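Side-chain contacts in ricin B-like lectin (Macrolepiota procera, PDB 4IZX), which binds lactose through its galactose at a site on its beta-trefoil fold, and probably recognises glycans that carry galactose: residues A[32-35]-A[36-39]; A[113-117]-A[118-122]. One frame throughout, in Å; residues are numbered along the deposited sequence.

Interaction 1 (32-35 with 36-39) forms one side of the galactose site, where Tyr34 and His37 meet the sugar directly. Interaction 2 (113-117 with 118-122) is the turn leading into strand 120-126, a neighbour of strand 31-34 in an antiparallel sheet. Their centres lie about 11 Å apart, and two probable backbone hydrogen bonds join them: Gly33 N to Thr120 O at 2.8 Å and Gly33 O to Gly119 N at 2.9 Å. Ile32 CG2 also packs 3.5 Å from Gly119 O, while Pro118 touches Tyr34 and Pro35. Interaction 2 thus lies beside the sugar-binding strand; Gly119 CA comes no nearer to the galactose than 5.9 Å, at its C6, and makes no direct contact with it.

Interaction 1: A[32-35]-A[36-39]. With GAL (beta-D-galactopyranose), chain B.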
# COMPACT_ATOMS: atom_id res chain seq x y z
N ILE A 32 -2.40 3.28 -7.47
CA ILE A 32 -2.04 2.43 -8.58
C ILE A 32 -0.66 1.84 -8.38
O ILE A 32 0.15 2.34 -7.58
CB ILE A 32 -2.08 3.23 -9.91
CG1 ILE A 32 -1.09 4.41 -9.86
CG2 ILE A 32 -3.50 3.70 -10.21
CD1 ILE A 32 -0.93 5.17 -11.17
N GLY A 33 -0.35 0.80 -9.14
CA GLY A 33 1.02 0.34 -9.30
C GLY A 33 1.69 1.06 -10.43
O GLY A 33 1.11 1.19 -11.51
N TYR A 34 2.94 1.51 -10.24
CA TYR A 34 3.62 2.29 -11.24
C TYR A 34 5.11 2.08 -11.09
O TYR A 34 5.61 1.93 -9.97
CB TYR A 34 3.26 3.78 -11.09
CG TYR A 34 3.42 4.63 -12.35
CD1 TYR A 34 2.40 4.71 -13.29
CD2 TYR A 34 4.55 5.37 -12.55
CE1 TYR A 34 2.49 5.55 -14.39
CE2 TYR A 34 4.69 6.19 -13.65
CZ TYR A 34 3.65 6.27 -14.57
OH TYR A 34 3.74 7.17 -15.62
N PRO A 35 5.88 2.13 -12.19
CA PRO A 35 7.35 2.06 -12.04
C PRO A 35 7.88 3.18 -11.16
O PRO A 35 7.45 4.31 -11.25
CB PRO A 35 7.85 2.14 -13.48
CG PRO A 35 6.72 1.54 -14.29
CD PRO A 35 5.47 2.07 -13.61
N TYR A 36 8.87 2.86 -10.32
CA TYR A 36 9.42 3.83 -9.39
C TYR A 36 10.31 4.84 -10.09
O TYR A 36 11.32 4.47 -10.70
CB TYR A 36 10.24 3.12 -8.30
CG TYR A 36 10.70 4.04 -7.20
CD1 TYR A 36 9.78 4.72 -6.44
CD2 TYR A 36 12.06 4.22 -6.93
CE1 TYR A 36 10.19 5.56 -5.41
CE2 TYR A 36 12.47 5.05 -5.92
CZ TYR A 36 11.54 5.73 -5.16
OH TYR A 36 11.87 6.59 -4.12
N HIS A 37 10.01 6.12 -9.90
CA HIS A 37 10.81 7.21 -10.43
C HIS A 37 11.22 8.18 -9.32
O HIS A 37 11.67 9.26 -9.64
CB HIS A 37 10.11 7.93 -11.58
CG HIS A 37 8.75 8.41 -11.25
ND1 HIS A 37 8.53 9.59 -10.59
CD2 HIS A 37 7.54 7.94 -11.58
CE1 HIS A 37 7.23 9.75 -10.44
NE2 HIS A 37 6.60 8.76 -11.02
N SER A 38 11.11 7.78 -8.06
CA SER A 38 11.44 8.65 -6.90
C SER A 38 10.49 9.82 -6.73
O SER A 38 10.77 10.74 -5.99
CB SER A 38 12.92 9.16 -6.92
OG SER A 38 13.82 8.05 -7.00
N GLY A 39 9.35 9.78 -7.36
CA GLY A 39 8.35 10.81 -7.15
C GLY A 39 7.87 10.82 -5.72
O GLY A 39 7.74 9.77 -5.10
C1 GAL B . 2.05 10.77 -13.32
C2 GAL B . 2.92 10.45 -12.14
C3 GAL B . 3.11 8.94 -12.02
C4 GAL B . 1.75 8.23 -12.06
C5 GAL B . 1.01 8.68 -13.30
C6 GAL B . -0.36 8.02 -13.45
O2 GAL B . 4.18 11.06 -12.31
O3 GAL B . 3.81 8.68 -10.81
O4 GAL B . 0.97 8.59 -10.90
O5 GAL B . 0.81 10.09 -13.28
O6 GAL B . -0.97 8.44 -14.69
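Tyr34 and His37 meet rim to rim at the galactose, with Tyr34 CE2 3.9 Å from His37 CD2 and the ring planes nearly perpendicular. Each turns a different part of itself to the sugar. Tyr34 lays one face against the pyranose, its ring swung away from the backbone N (chi1 -156°), and C4 of the galactose sits 3.5 Å above the ring centre. This is the CH-pi stacking by which lectins commonly hold galactose. His37 instead points an edge, its CG lying between the backbone N and the carbonyl carbon (chi1 54°). From there His37 NE2 donates to galactose O3 in the plane of the imidazole, at 2.8 Å and almost straight. Ile32 adds an aliphatic contact, CD1 lying 3.7 Å from galactose C6. The galactose is also hydrogen-bonded to Asp22, Gly25 and Asn41. Tyr36 takes no part in the site: one face of its ring lies over Ser38 N, while its hydroxyl bonds to the Pro140 terminal carboxylate. Gln42 braces the turn through Pro35 O and His37 N. The site thus straddles the exit of strand 31-34, which runs between strands 20-23 and 120-126, and the loop leading on to strand 44-48.

Interaction 2: A[113-117]-A[118-122]; sequences YGDTT and PGTPV
Thr120 folds back over the turn so that its hydroxyl and its backbone N both reach the carbonyl oxygen of Thr117. Thr120 OG1 donates to Thr117 O at 2.7 Å, 15° from the carbonyl plane; the amide bond, Thr120 N to Thr117 O at 3.1 Å, closes a type II beta turn with Pro118 and Gly119 at its corners. The hydroxyl can reach that oxygen because OG1 stands beside the backbone N of Thr120, anti to the carbonyl carbon (chi1 -65°). A second doubly used acceptor lies just upstream. Asp115 OD1 takes Thr117 N at 2.9 Å, an Asx turn, and Thr117 OG1 at 2.7 Å. The amide comes from the anti side and the hydroxyl from the syn side, both tilted out of the carboxylate plane toward the same face. Thr120 also packs against Asp115, its CG2 3.8 Å from Asp115 CB, and its side chain touches Leu110 of strand 106-110. Thr117 is therefore donor to Asp115 and acceptor from Thr120, linking the Asx turn to the beta turn. The two bonds at OD1 would be expected to stabilise the carboxylate form of Asp115, and the paired bonds to Thr117 O satisfy both hydroxyl and amide of buried Thr120 as the chain enters strand 120-126.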
# COMPACT_ATOMS: atom_id res chain seq x y z
N TYR A 113 -3.79 -9.83 -10.54
CA TYR A 113 -2.77 -10.77 -10.07
C TYR A 113 -1.39 -10.19 -10.22
O TYR A 113 -0.44 -10.86 -10.66
CB TYR A 113 -2.89 -12.15 -10.73
CG TYR A 113 -4.30 -12.59 -10.85
CD1 TYR A 113 -5.09 -12.84 -9.75
CD2 TYR A 113 -4.89 -12.68 -12.10
CE1 TYR A 113 -6.41 -13.19 -9.87
CE2 TYR A 113 -6.23 -12.98 -12.22
CZ TYR A 113 -6.99 -13.24 -11.09
OH TYR A 113 -8.30 -13.63 -11.18
N GLY A 114 -1.25 -8.92 -9.84
CA GLY A 114 0.04 -8.28 -9.92
C GLY A 114 0.37 -7.85 -11.35
O GLY A 114 1.52 -7.89 -11.76
N ASP A 115 -0.63 -7.36 -12.07
CA ASP A 115 -0.42 -6.82 -13.44
C ASP A 115 0.63 -5.71 -13.32
O ASP A 115 0.55 -4.83 -12.46
CB ASP A 115 -1.77 -6.35 -13.99
CG ASP A 115 -1.73 -5.96 -15.47
OD1 ASP A 115 -0.70 -5.55 -15.97
OD2 ASP A 115 -2.80 -5.97 -16.08
N THR A 116 1.66 -5.81 -14.17
CA THR A 116 2.77 -4.85 -14.15
C THR A 116 2.46 -3.55 -14.87
O THR A 116 3.22 -2.62 -14.80
CB THR A 116 4.04 -5.47 -14.75
OG1 THR A 116 3.79 -5.76 -16.13
CG2 THR A 116 4.42 -6.74 -14.01
N THR A 117 1.34 -3.50 -15.57
CA THR A 117 1.01 -2.34 -16.37
C THR A 117 0.98 -1.11 -15.49
O THR A 117 0.31 -1.10 -14.43
CB THR A 117 -0.36 -2.53 -17.06
OG1 THR A 117 -0.33 -3.70 -17.87
CG2 THR A 117 -0.73 -1.35 -17.93
N PRO A 118 1.65 -0.03 -15.90
CA PRO A 118 1.54 1.21 -15.14
C PRO A 118 0.08 1.67 -15.08
O PRO A 118 -0.58 1.72 -16.11
CB PRO A 118 2.44 2.18 -15.90
CG PRO A 118 3.45 1.29 -16.57
CD PRO A 118 2.65 0.09 -16.99
N GLY A 119 -0.40 1.99 -13.87
CA GLY A 119 -1.79 2.35 -13.69
C GLY A 119 -2.69 1.25 -13.17
O GLY A 119 -3.85 1.49 -12.87
N THR A 120 -2.15 0.05 -13.00
CA THR A 120 -2.94 -1.04 -12.44
C THR A 120 -3.45 -0.68 -11.03
O THR A 120 -2.66 -0.33 -10.17
CB THR A 120 -2.07 -2.32 -12.38
OG1 THR A 120 -1.75 -2.71 -13.70
CG2 THR A 120 -2.74 -3.46 -11.66
N PRO A 121 -4.75 -0.79 -10.78
CA PRO A 121 -5.23 -0.36 -9.45
C PRO A 121 -4.75 -1.28 -8.33
O PRO A 121 -4.60 -2.50 -8.50
CB PRO A 121 -6.75 -0.49 -9.60
CG PRO A 121 -7.01 -0.30 -11.06
CD PRO A 121 -5.84 -0.94 -11.76
N VAL A 122 -4.50 -0.67 -7.18
CA VAL A 122 -4.30 -1.40 -5.95
C VAL A 122 -5.66 -1.49 -5.24
O VAL A 122 -6.38 -0.49 -5.13
CB VAL A 122 -3.27 -0.73 -5.03
CG1 VAL A 122 -3.04 -1.54 -3.75
CG2 VAL A 122 -1.96 -0.50 -5.77